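Local atomic coordinates of BugD (Bordetella pertussis Tohama I, PDB entry 2F5X), a protein that binds aspartic acid in the periplasm, probably as the solute receptor of a tripartite tricarboxylate transporter-type uptake system. Residues G95-P98 with Y99-F102; W300-L303 with F304-G308; N195-Q198 with Q199-G203; A130-V133 with K134-D138; W242-K245 with G246-K249. One frame throughout, in Å; residues are numbered along the deposited sequence.

Contact 1 (G95-P98 with Y99-F102)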
loop_
_atom_site.group_PDB
_atom_site.type_symbol
_atom_site.label_atom_id
_atom_site.label_comp_id
_atom_site.label_asym_id
_atom_site.label_seq_id
_atom_site.Cartn_x
_atom_site.Cartn_y
_atom_site.Cartn_z
ATOM N N GLY A 95 13.065 5.171 11.461
ATOM C CA GLY A 95 13.591 3.926 11.997
ATOM C C GLY A 95 14.511 3.187 11.039
ATOM O O GLY A 95 15.140 2.196 11.410
ATOM N N TYR A 96 14.580 3.663 9.801
ATOM C CA TYR A 96 15.392 3.022 8.771
ATOM C C TYR A 96 15.862 4.066 7.776
ATOM O O TYR A 96 15.361 5.194 7.755
ATOM C CB TYR A 96 14.608 1.909 8.052
ATOM C CG TYR A 96 13.397 2.420 7.300
ATOM C CD1 TYR A 96 13.439 2.605 5.917
ATOM C CD2 TYR A 96 12.224 2.749 7.973
ATOM C CE1 TYR A 96 12.342 3.106 5.225
ATOM C CE2 TYR A 96 11.118 3.245 7.291
ATOM C CZ TYR A 96 11.188 3.422 5.916
ATOM O OH TYR A 96 10.099 3.903 5.229
ATOM N N GLU A 97 16.836 3.668 6.969
ATOM C CA GLU A 97 17.414 4.491 5.926
ATOM C C GLU A 97 16.946 3.849 4.611
ATOM O O GLU A 97 17.288 2.699 4.333
ATOM C CB GLU A 97 18.947 4.467 6.065
ATOM C CG GLU A 97 19.649 5.773 5.722
ATOM C CD GLU A 97 19.957 5.913 4.243
ATOM O OE1 GLU A 97 20.928 6.626 3.911
ATOM O OE2 GLU A 97 19.240 5.321 3.410
ATOM N N PRO A 98 16.133 4.550 3.814
ATOM C CA PRO A 98 15.459 3.890 2.676
ATOM C C PRO A 98 16.422 3.358 1.609
ATOM O O PRO A 98 16.103 2.378 0.917
ATOM C CB PRO A 98 14.556 5.000 2.114
ATOM C CG PRO A 98 15.241 6.266 2.522
ATOM C CD PRO A 98 15.781 5.984 3.904
ATOM N N TYR A 99 17.593 3.979 1.483
ATOM C CA TYR A 99 18.549 3.565 0.454
ATOM C C TYR A 99 19.570 2.546 0.930
ATOM O O TYR A 99 20.213 1.891 0.100
ATOM C CB TYR A 99 19.289 4.783 -0.104
ATOM C CG TYR A 99 18.389 5.943 -0.474
ATOM C CD1 TYR A 99 17.394 5.811 -1.454
ATOM C CD2 TYR A 99 18.532 7.179 0.160
ATOM C CE1 TYR A 99 16.572 6.897 -1.792
ATOM C CE2 TYR A 99 17.727 8.261 -0.171
ATOM C CZ TYR A 99 16.754 8.117 -1.148
ATOM O OH TYR A 99 15.966 9.197 -1.473
ATOM N N THR A 100 19.751 2.419 2.244
ATOM C CA THR A 100 20.841 1.571 2.761
ATOM C C THR A 100 20.472 0.520 3.801
ATOM O O THR A 100 21.261 -0.391 4.043
ATOM C CB THR A 100 22.003 2.415 3.337
ATOM O OG1 THR A 100 21.525 3.193 4.446
ATOM C CG2 THR A 100 22.527 3.420 2.319
ATOM N N SER A 101 19.307 0.632 4.433
ATOM C CA SER A 101 18.973 -0.308 5.508
ATOM C C SER A 101 18.744 -1.744 5.038
ATOM O O SER A 101 18.759 -2.671 5.856
ATOM C CB SER A 101 17.752 0.180 6.292
ATOM O OG SER A 101 18.130 1.242 7.139
ATOM N N PHE A 102 18.553 -1.916 3.732
ATOM C CA PHE A 102 18.143 -3.201 3.168
ATOM C C PHE A 102 18.945 -3.598 1.945
ATOM O O PHE A 102 19.558 -2.752 1.284
ATOM C CB PHE A 102 16.669 -3.134 2.741
ATOM C CG PHE A 102 15.728 -2.815 3.867
ATOM C CD1 PHE A 102 15.208 -3.832 4.669
ATOM C CD2 PHE A 102 15.365 -1.497 4.130
ATOM C CE1 PHE A 102 14.335 -3.528 5.731
ATOM C CE2 PHE A 102 14.496 -1.195 5.169
ATOM C CZ PHE A 102 13.985 -2.213 5.974
HETATM O O HOH W 1 17.817 -0.170 1.529
#
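Two backbone N-H groups grip Glu97 O. Ser101 N reaches it at 2.9 Å with an N-H...O angle of 160°, and Thr100 N at 3.2 Å. The two donors come in differently: Ser101 N is tilted slightly from the carbonyl plane, whereas Thr100 N stands well above it. Ser101 answers with its side chain. Its OG accepts from Glu97 N at 2.8 Å, so both backbone polar atoms of Glu97 are tied to one serine. The carboxylate of Glu97 folds back over the turn because its chain bends at chi2 (-86°). OE2 then takes Tyr99 N at 2.9 Å, nearly along its C-O axis, and a weak, bent bond from Thr100 N. Pro98 lays CG over the centre of one face of the Tyr99 ring, 4.1 Å from the centroid, a CH-pi contact. A water accepts from Phe102 N and donates to Pro98 O, bridging the two segments. Tyr96 CD1 meets the edge of the Phe102 ring, CE2 being 4.0 Å away. The type I beta turn 97-100, extended by the Ser101 bond, leads into strand 102-117. Tyr96 OH bonds to Phe84 O, Phe102 packs on helix 61-68, and Tyr99 rests against helix 286-306.

Contact 2 (W300-L303 with F304-G308)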
loop_
_atom_site.group_PDB
_atom_site.type_symbol
_atom_site.label_atom_id
_atom_site.label_comp_id
_atom_site.label_asym_id
_atom_site.label_seq_id
_atom_site.Cartn_x
_atom_site.Cartn_y
_atom_site.Cartn_z
ATOM N N TRP A 300 7.738 12.141 -3.491
ATOM C CA TRP A 300 6.810 12.387 -2.390
ATOM C C TRP A 300 7.286 13.496 -1.454
ATOM O O TRP A 300 6.468 14.215 -0.885
ATOM C CB TRP A 300 6.494 11.095 -1.635
ATOM C CG TRP A 300 5.952 10.022 -2.540
ATOM C CD1 TRP A 300 6.473 8.758 -2.732
ATOM C CD2 TRP A 300 4.792 10.104 -3.385
ATOM N NE1 TRP A 300 5.704 8.067 -3.638
ATOM C CE2 TRP A 300 4.667 8.862 -4.051
ATOM C CE3 TRP A 300 3.841 11.108 -3.654
ATOM C CZ2 TRP A 300 3.634 8.592 -4.962
ATOM C CZ3 TRP A 300 2.810 10.835 -4.563
ATOM C CH2 TRP A 300 2.722 9.585 -5.203
ATOM N N ALA A 301 8.604 13.666 -1.331
ATOM C CA ALA A 301 9.152 14.749 -0.518
ATOM C C ALA A 301 8.636 16.095 -1.012
ATOM O O ALA A 301 8.228 16.952 -0.207
ATOM C CB ALA A 301 10.677 14.715 -0.533
ATOM N N GLU A 302 8.649 16.272 -2.336
ATOM C CA GLU A 302 8.189 17.516 -2.949
ATOM C C GLU A 302 6.687 17.706 -2.769
ATOM O O GLU A 302 6.245 18.808 -2.476
ATOM C CB GLU A 302 8.595 17.594 -4.428
ATOM C CG GLU A 302 8.218 18.905 -5.126
ATOM C CD GLU A 302 8.946 20.136 -4.593
ATOM O OE1 GLU A 302 10.018 20.008 -3.956
ATOM O OE2 GLU A 302 8.439 21.258 -4.821
ATOM N N LEU A 303 5.917 16.629 -2.922
ATOM C CA LEU A 303 4.472 16.666 -2.689
ATOM C C LEU A 303 4.139 17.148 -1.275
ATOM O O LEU A 303 3.310 18.044 -1.102
ATOM C CB LEU A 303 3.831 15.300 -2.958
ATOM C CG LEU A 303 2.294 15.243 -2.884
ATOM C CD1 LEU A 303 1.728 14.337 -3.968
ATOM C CD2 LEU A 303 1.798 14.794 -1.508
ATOM N N PHE A 304 4.789 16.560 -0.271
ATOM C CA PHE A 304 4.530 16.944 1.116
ATOM C C PHE A 304 4.999 18.362 1.421
ATOM O O PHE A 304 4.319 19.099 2.138
ATOM C CB PHE A 304 5.123 15.937 2.097
ATOM C CG PHE A 304 4.460 14.586 2.048
ATOM C CD1 PHE A 304 3.088 14.453 2.263
ATOM C CD2 PHE A 304 5.208 13.447 1.788
ATOM C CE1 PHE A 304 2.479 13.207 2.216
ATOM C CE2 PHE A 304 4.609 12.205 1.740
ATOM C CZ PHE A 304 3.249 12.079 1.956
ATOM N N LYS A 305 6.152 18.743 0.871
ATOM C CA LYS A 305 6.650 20.114 1.019
ATOM C C LYS A 305 5.624 21.133 0.516
ATOM O O LYS A 305 5.337 22.127 1.196
ATOM C CB LYS A 305 7.985 20.285 0.281
ATOM C CG LYS A 305 8.556 21.715 0.330
ATOM C CD LYS A 305 10.061 21.717 0.088
ATOM C CE LYS A 305 10.604 23.129 -0.072
ATOM N NZ LYS A 305 11.281 23.309 -1.393
ATOM N N LYS A 306 5.060 20.872 -0.662
ATOM C CA LYS A 306 4.064 21.761 -1.271
ATOM C C LYS A 306 2.754 21.818 -0.490
ATOM O O LYS A 306 2.030 22.829 -0.536
ATOM C CB LYS A 306 3.785 21.337 -2.711
ATOM C CG LYS A 306 4.741 21.939 -3.717
ATOM C CD LYS A 306 4.045 22.125 -5.060
ATOM C CE LYS A 306 4.776 21.387 -6.166
ATOM N NZ LYS A 306 6.152 21.927 -6.412
ATOM N N ALA A 307 2.459 20.736 0.224
ATOM C CA ALA A 307 1.259 20.632 1.046
ATOM C C ALA A 307 1.486 21.162 2.466
ATOM O O ALA A 307 0.561 21.163 3.287
ATOM C CB ALA A 307 0.780 19.186 1.075
ATOM N N GLY A 308 2.711 21.610 2.747
ATOM C CA GLY A 308 3.089 22.087 4.071
ATOM C C GLY A 308 3.165 20.996 5.127
ATOM O O GLY A 308 3.145 21.271 6.331
#
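Trp300 O accepts from Phe304 N at 2.9 Å, with an N-H...O angle of 168°. Trp300 CB also touches Phe304 CE2 at 4.0 Å. The indole turns elsewhere: its NE1 bonds to Gln296 OE1, and its ring packs on Leu153 of helix 150-162. Ala301 O takes Lys305 N at 2.9 Å in the next i to i+4 bond. Glu302 O in turn receives Lys306 N. The Glu302 side chain makes a salt bridge on the exposed side, OE2 to Lys306 NZ at 2.9 Å, through the anti lone pair of the carboxylate. Both chains curl to meet: Glu302 bends at chi2 (66°), and Lys306 bends at chi3 and chi4. Lys305 NZ lies 4.4 Å from Glu302 OE1, beyond a salt bridge, but the lysine charge probably helps hold the carboxylate. These bonds belong to the last turns of helix 286-306, which ends in a Schellman motif. Gly308 has positive phi there, and its N bonds to Lys305 O. Leu303 O accepts from Ala307 N through a more bent bond. The CD2 branch of Leu303 sits over one face of the Phe304 ring, toward its rim, 4.0 Å from Phe304 CD1. Leu303 and Phe304 both reach helix 150-162, at Met157 and Leu153.

Contact 3 (N195-Q198 with Q199-G203)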
loop_
_atom_site.group_PDB
_atom_site.type_symbol
_atom_site.label_atom_id
_atom_site.label_comp_id
_atom_site.label_asym_id
_atom_site.label_seq_id
_atom_site.Cartn_x
_atom_site.Cartn_y
_atom_site.Cartn_z
ATOM N N ASN A 195 -8.062 -4.376 -1.086
ATOM C CA ASN A 195 -8.922 -4.385 0.101
ATOM C C ASN A 195 -10.374 -3.962 -0.149
ATOM O O ASN A 195 -11.289 -4.376 0.592
ATOM C CB ASN A 195 -8.314 -3.529 1.224
ATOM C CG ASN A 195 -8.910 -3.845 2.590
ATOM O OD1 ASN A 195 -8.990 -5.013 2.990
ATOM N ND2 ASN A 195 -9.333 -2.807 3.309
ATOM N N THR A 196 -10.599 -3.151 -1.181
ATOM C CA THR A 196 -11.918 -2.534 -1.359
ATOM C C THR A 196 -12.804 -3.214 -2.393
ATOM O O THR A 196 -14.014 -3.008 -2.376
ATOM C CB THR A 196 -11.812 -1.053 -1.752
ATOM O OG1 THR A 196 -11.160 -0.946 -3.023
ATOM C CG2 THR A 196 -10.949 -0.273 -0.781
ATOM N N THR A 197 -12.215 -3.991 -3.304
ATOM C CA THR A 197 -12.985 -4.562 -4.419
ATOM C C THR A 197 -14.220 -5.306 -3.928
ATOM O O THR A 197 -15.322 -5.081 -4.407
ATOM C CB THR A 197 -12.121 -5.519 -5.255
ATOM O OG1 THR A 197 -11.074 -4.781 -5.884
ATOM C CG2 THR A 197 -12.917 -6.073 -6.433
ATOM N N GLN A 198 -13.974 -6.205 -2.982
ATOM C CA GLN A 198 -14.949 -7.031 -2.295
ATOM C C GLN A 198 -16.158 -6.203 -1.803
ATOM O O GLN A 198 -17.334 -6.533 -2.064
ATOM C CB GLN A 198 -14.201 -7.722 -1.116
ATOM C CG GLN A 198 -12.840 -8.479 -1.495
ATOM C CD GLN A 198 -11.533 -7.641 -1.397
ATOM O OE1 GLN A 198 -11.479 -6.514 -1.862
ATOM N NE2 GLN A 198 -10.472 -8.231 -0.821
ATOM N N GLN A 199 -15.868 -5.101 -1.125
ATOM C CA GLN A 199 -16.906 -4.258 -0.556
ATOM C C GLN A 199 -17.583 -3.373 -1.598
ATOM O O GLN A 199 -18.762 -3.060 -1.467
ATOM C CB GLN A 199 -16.339 -3.385 0.568
ATOM C CG GLN A 199 -15.439 -4.127 1.557
ATOM C CD GLN A 199 -16.139 -5.269 2.261
ATOM O OE1 GLN A 199 -17.367 -5.283 2.376
ATOM N NE2 GLN A 199 -15.358 -6.240 2.734
ATOM N N ILE A 200 -16.833 -2.953 -2.611
ATOM C CA ILE A 200 -17.406 -2.123 -3.666
ATOM C C ILE A 200 -18.386 -2.932 -4.521
ATOM O O ILE A 200 -19.528 -2.510 -4.709
ATOM C CB ILE A 200 -16.315 -1.474 -4.532
ATOM C CG1 ILE A 200 -15.529 -0.440 -3.710
ATOM C CG2 ILE A 200 -16.936 -0.829 -5.768
ATOM C CD1 ILE A 200 -14.235 0.024 -4.379
ATOM N N THR A 201 -17.956 -4.089 -5.023
ATOM C CA THR A 201 -18.776 -4.818 -5.996
ATOM C C THR A 201 -20.059 -5.371 -5.389
ATOM O O THR A 201 -21.028 -5.616 -6.112
ATOM C CB THR A 201 -17.996 -5.953 -6.682
ATOM O OG1 THR A 201 -17.496 -6.858 -5.688
ATOM C CG2 THR A 201 -16.758 -5.416 -7.379
ATOM N N SER A 202 -20.061 -5.569 -4.076
ATOM C CA SER A 202 -21.256 -6.044 -3.372
ATOM C C SER A 202 -22.199 -4.897 -2.981
ATOM O O SER A 202 -23.320 -5.127 -2.486
ATOM C CB SER A 202 -20.840 -6.815 -2.122
ATOM O OG SER A 202 -20.194 -5.935 -1.220
ATOM N N GLY A 203 -21.752 -3.660 -3.204
ATOM C CA GLY A 203 -22.546 -2.484 -2.856
ATOM C C GLY A 203 -22.548 -2.138 -1.378
ATOM O O GLY A 203 -23.392 -1.363 -0.921
HETATM O O HOH W 2 -12.339 -5.714 2.658
#
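Thr196 O accepts from Ile200 N at 2.8 Å, and Thr197 O from Thr201 N at 2.9 Å. Both donors lie nearly along the carbonyl axis, and the second bond is almost straight at 173°. Thr201 OG1 is 3.1 Å from Thr197 O, although its proton has another acceptor within reach. Its first torsion (58°) sets OG1 between the backbone N and the carbonyl carbon, facing back along the helix. Ser202 OG is placed the same way, 3.0 Å from Gln198 O, and its proton is likewise not settled. Thr197 OG1 bonds to Thr193 O, one turn earlier, and Gln198 NE2 to Thr194 O. Thr196 OG1 is satisfied by Thr114 OG1 of strand 102-117. A water bridges successive turns on one face of the helix: Gln199 NE2 donates to it at 3.1 Å, and it lies 2.7 Å from Asn195 O, one of several acceptors it could serve. The other end of that amide, Gln199 OE1, accepts from Lys204 NZ. Asn195 ND2 donates to Asp191 OD2. Beside these polar groups, Ile200 CD1 lies alongside Thr196, 3.5 Å from its OG1. Helix 193-201 follows directly on the pocket residue Gln192, and the side chain of Asn195 is about 7 Å from the bound aspartic acid. At the far end of the helix, positive phi at Gly203 and the bond from Gly203 N to Ile200 O form a Schellman motif.

Contact 4 (A130-V133 with K134-D138)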
loop_
_atom_site.group_PDB
_atom_site.type_symbol
_atom_site.label_atom_id
_atom_site.label_comp_id
_atom_site.label_asym_id
_atom_site.label_seq_id
_atom_site.Cartn_x
_atom_site.Cartn_y
_atom_site.Cartn_z
ATOM N N ALA A 130 -17.337 15.948 -3.492
ATOM C CA ALA A 130 -16.515 17.139 -3.267
ATOM C C ALA A 130 -17.340 18.258 -2.643
ATOM O O ALA A 130 -16.898 18.915 -1.691
ATOM C CB ALA A 130 -15.870 17.605 -4.568
ATOM N N GLU A 131 -18.551 18.445 -3.164
ATOM C CA GLU A 131 -19.457 19.492 -2.688
ATOM C C GLU A 131 -19.868 19.225 -1.248
ATOM O O GLU A 131 -19.858 20.132 -0.416
ATOM C CB GLU A 131 -20.692 19.579 -3.596
ATOM C CG GLU A 131 -20.366 20.059 -5.000
ATOM C CD GLU A 131 -21.496 19.875 -6.002
ATOM O OE1 GLU A 131 -22.358 18.986 -5.811
ATOM O OE2 GLU A 131 -21.508 20.620 -7.011
ATOM N N TYR A 132 -20.220 17.972 -0.969
ATOM C CA TYR A 132 -20.635 17.551 0.365
ATOM C C TYR A 132 -19.518 17.698 1.401
ATOM O O TYR A 132 -19.757 18.176 2.523
ATOM C CB TYR A 132 -21.135 16.103 0.325
ATOM C CG TYR A 132 -21.763 15.660 1.617
ATOM C CD1 TYR A 132 -23.101 15.944 1.889
ATOM C CD2 TYR A 132 -21.012 14.984 2.583
ATOM C CE1 TYR A 132 -23.695 15.538 3.085
ATOM C CE2 TYR A 132 -21.598 14.570 3.783
ATOM C CZ TYR A 132 -22.939 14.862 4.023
ATOM O OH TYR A 132 -23.529 14.474 5.205
ATOM N N VAL A 133 -18.306 17.289 1.031
ATOM C CA VAL A 133 -17.166 17.372 1.949
ATOM C C VAL A 133 -16.812 18.841 2.243
ATOM O O VAL A 133 -16.567 19.210 3.395
ATOM C CB VAL A 133 -15.937 16.587 1.430
ATOM C CG1 VAL A 133 -14.691 16.876 2.291
ATOM C CG2 VAL A 133 -16.234 15.077 1.390
ATOM N N LYS A 134 -16.815 19.681 1.212
ATOM C CA LYS A 134 -16.580 21.115 1.408
ATOM C C LYS A 134 -17.613 21.781 2.319
ATOM O O LYS A 134 -17.264 22.604 3.180
ATOM C CB LYS A 134 -16.511 21.844 0.067
ATOM C CG LYS A 134 -15.273 21.509 -0.736
ATOM C CD LYS A 134 -15.343 22.128 -2.117
ATOM C CE LYS A 134 -14.106 21.799 -2.897
ATOM N NZ LYS A 134 -13.018 22.770 -2.575
ATOM N N LYS A 135 -18.881 21.422 2.141
ATOM C CA LYS A 135 -19.972 22.044 2.891
ATOM C C LYS A 135 -20.068 21.537 4.332
ATOM O O LYS A 135 -20.400 22.302 5.255
ATOM C CB LYS A 135 -21.302 21.816 2.158
ATOM C CG LYS A 135 -22.492 22.564 2.763
ATOM C CD LYS A 135 -23.812 21.939 2.325
ATOM C CE LYS A 135 -24.994 22.525 3.094
ATOM N NZ LYS A 135 -25.131 21.922 4.462
ATOM N N ASN A 136 -19.761 20.254 4.523
ATOM C CA ASN A 136 -20.016 19.578 5.791
ATOM C C ASN A 136 -18.746 19.062 6.457
ATOM O O ASN A 136 -18.806 18.169 7.306
ATOM C CB ASN A 136 -21.013 18.422 5.577
ATOM C CG ASN A 136 -22.381 18.909 5.135
ATOM O OD1 ASN A 136 -23.112 19.540 5.904
ATOM N ND2 ASN A 136 -22.728 18.632 3.891
ATOM N N ALA A 137 -17.605 19.653 6.094
ATOM C CA ALA A 137 -16.299 19.141 6.518
ATOM C C ALA A 137 -16.241 18.757 8.001
ATOM O O ALA A 137 -15.794 17.658 8.334
ATOM C CB ALA A 137 -15.181 20.113 6.149
ATOM N N ASP A 138 -16.711 19.645 8.877
ATOM C CA ASP A 138 -16.606 19.437 10.325
ATOM C C ASP A 138 -17.390 18.233 10.852
ATOM O O ASP A 138 -17.175 17.788 11.988
ATOM C CB ASP A 138 -17.025 20.708 11.068
ATOM C CG ASP A 138 -16.040 21.840 10.882
ATOM O OD1 ASP A 138 -14.908 21.598 10.381
ATOM O OD2 ASP A 138 -16.317 23.004 11.219
#
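Tyr132 O is gripped twice by Asn136. The backbone N of Asn136 donates at 2.9 Å, and ND2 of the same residue adds a weak bond at 3.3 Å. This lies in the last turns of the helix that begins at 126, beyond which lies a short 3-10 segment at 137-138. The preceding bonds are regular: Lys134 N to Ala130 O and Lys135 N to Glu131 O, both 3.0 Å. The next step fails. Ala137 N comes close to Val133 O, but the angle is too poor for a hydrogen bond. Asn136 thus meets one carbonyl with both its backbone N and, weakly, its amide. Lys135 NZ gives Asn136 OD1 a weak bond, which may help fix how the amide is turned. Other charged ends have partners outside the two segments. Glu131 OE2 pairs with Lys127 NZ, and Lys134 NZ bonds to Leu162 O at the end of helix 150-162.

The packing begins with the aliphatic part of Lys134, whose CG passes Ala130 O at 3.2 Å. On the inner side, Val133 and Ala130 rest on Leu162. The Tyr132 ring meets Phe121 edge-to-face and touches Pro122 and Ile140. CG of Tyr132 stands anti to its own N (chi1 -172°), which carries the ring along the helix toward Asn136. The ring and amide planes are 44° apart. Asn136 ND2 sits over one face of the ring, toward the rim, 3.3 Å from Tyr132 CE1.

Contact 5 (W242-K245 with G246-K249)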
loop_
_atom_site.group_PDB
_atom_site.type_symbol
_atom_site.label_atom_id
_atom_site.label_comp_id
_atom_site.label_asym_id
_atom_site.label_seq_id
_atom_site.Cartn_x
_atom_site.Cartn_y
_atom_site.Cartn_z
ATOM N N TRP A 242 12.224 -6.746 0.430
ATOM C CA TRP A 242 13.584 -6.430 0.866
ATOM C C TRP A 242 14.077 -7.436 1.905
ATOM O O TRP A 242 13.279 -8.018 2.648
ATOM C CB TRP A 242 13.603 -5.067 1.558
ATOM C CG TRP A 242 13.352 -3.819 0.735
ATOM C CD1 TRP A 242 14.302 -2.973 0.218
ATOM C CD2 TRP A 242 12.087 -3.211 0.451
ATOM N NE1 TRP A 242 13.705 -1.897 -0.395
ATOM C CE2 TRP A 242 12.345 -2.011 -0.265
ATOM C CE3 TRP A 242 10.752 -3.560 0.715
ATOM C CZ2 TRP A 242 11.323 -1.168 -0.721
ATOM C CZ3 TRP A 242 9.734 -2.710 0.270
ATOM C CH2 TRP A 242 10.028 -1.536 -0.452
ATOM N N ALA A 243 15.398 -7.593 1.987
ATOM C CA ALA A 243 16.055 -8.308 3.084
ATOM C C ALA A 243 16.902 -7.296 3.869
ATOM O O ALA A 243 17.215 -6.232 3.336
ATOM C CB ALA A 243 16.944 -9.438 2.528
ATOM N N PRO A 244 17.302 -7.591 5.108
ATOM C CA PRO A 244 18.148 -6.642 5.851
ATOM C C PRO A 244 19.506 -6.441 5.188
ATOM O O PRO A 244 20.007 -7.368 4.542
ATOM C CB PRO A 244 18.343 -7.326 7.212
ATOM C CG PRO A 244 17.195 -8.295 7.313
ATOM C CD PRO A 244 16.982 -8.789 5.908
ATOM N N LYS A 245 20.085 -5.253 5.344
ATOM C CA LYS A 245 21.457 -5.003 4.888
ATOM C C LYS A 245 22.398 -6.103 5.356
ATOM O O LYS A 245 22.355 -6.515 6.516
ATOM C CB LYS A 245 21.971 -3.653 5.406
ATOM C CG LYS A 245 23.398 -3.334 4.944
ATOM C CD LYS A 245 23.878 -2.015 5.533
ATOM C CE LYS A 245 25.390 -1.862 5.367
ATOM N NZ LYS A 245 25.840 -1.867 3.938
ATOM N N GLY A 246 23.245 -6.571 4.442
ATOM C CA GLY A 246 24.264 -7.552 4.772
ATOM C C GLY A 246 23.815 -8.985 4.567
ATOM O O GLY A 246 24.589 -9.905 4.802
ATOM N N THR A 247 22.570 -9.186 4.143
ATOM C CA THR A 247 22.104 -10.530 3.774
ATOM C C THR A 247 23.010 -11.059 2.652
ATOM O O THR A 247 23.256 -10.346 1.679
ATOM C CB THR A 247 20.623 -10.477 3.332
ATOM O OG1 THR A 247 19.797 -10.072 4.442
ATOM C CG2 THR A 247 20.103 -11.873 2.984
ATOM N N PRO A 248 23.555 -12.271 2.799
ATOM C CA PRO A 248 24.549 -12.781 1.842
ATOM C C PRO A 248 24.050 -12.785 0.400
ATOM O O PRO A 248 22.869 -13.052 0.155
ATOM C CB PRO A 248 24.799 -14.212 2.322
ATOM C CG PRO A 248 24.466 -14.187 3.759
ATOM C CD PRO A 248 23.302 -13.233 3.890
ATOM N N LYS A 249 24.943 -12.499 -0.541
ATOM C CA LYS A 249 24.560 -12.451 -1.951
ATOM C C LYS A 249 23.841 -13.734 -2.445
ATOM O O LYS A 249 22.831 -13.616 -3.133
ATOM C CB LYS A 249 25.757 -12.083 -2.846
ATOM C CG LYS A 249 25.525 -12.290 -4.347
ATOM C CD LYS A 249 24.652 -11.190 -4.951
ATOM C CE LYS A 249 24.802 -11.130 -6.474
ATOM N NZ LYS A 249 25.201 -9.774 -6.949
#
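Thr247 turns its side chain back on Pro244 and Ala243 at the end of a type II beta turn, Pro244 to Thr247. The turn follows strand 236-244 and leads to helix 249-263, with Pro248 at the N-cap position. Thr247 and Pro244 meet at an angle, the hydroxyl OG1 reaching the proline carbonyl and touching the ring at Pro244 CD, 3.4 Å away. Thr247 OG1 donates to Pro244 O at 2.7 Å, tilted a little from the carbonyl plane. Thr247 N donates to the same oxygen at 3.2 Å, with an N-H...O angle of 152°. One carbonyl thus takes both the backbone N and the hydroxyl of the threonine, which fixes the rotation of its side chain. OG1 stands beside the backbone N of Thr247 (chi1 -64°), and this brings both donors to the same acceptor.

Lys245 points away from the turn in an extended chain that bends only at its last torsion. Its neighbour Gly246 takes the positive phi that the third position of a type II turn calls for, commonly met by glycine. Gly246 N bonds to Glu103 OE2 of strand 102-117, so the turn is tied to the adjacent strand. Ala243, the strand residue before the turn, is backbone-bonded to Glu103 as well. The methyl group of Ala243 faces Thr247: Ala243 CB is 3.5 Å from Thr247 OG1 and 4.0 Å from Thr247 CG2.

Overall arrangement
Along the chain the order is contact 1, contact 4, contact 3, contact 5 and contact 2. All are local and follow in series, so none nest or cross. Contact 1 closes the turn before strand 102-117. Contact 4 ends helix 126-136 at the surface, and contact 3 ends helix 193-201. Contact 5 turns the chain from strand 236-244 toward helix 249-263. Contact 2 finishes helix 286-306. Contacts 1 and 5 touch: Ser101 O probably accepts from Lys245 N, and Phe102 packs on Trp242, where strands 102-117 and 236-244 pair. Contacts 4 and 5 lie on opposite sides of the chain's centre, with centres about 48 Å apart.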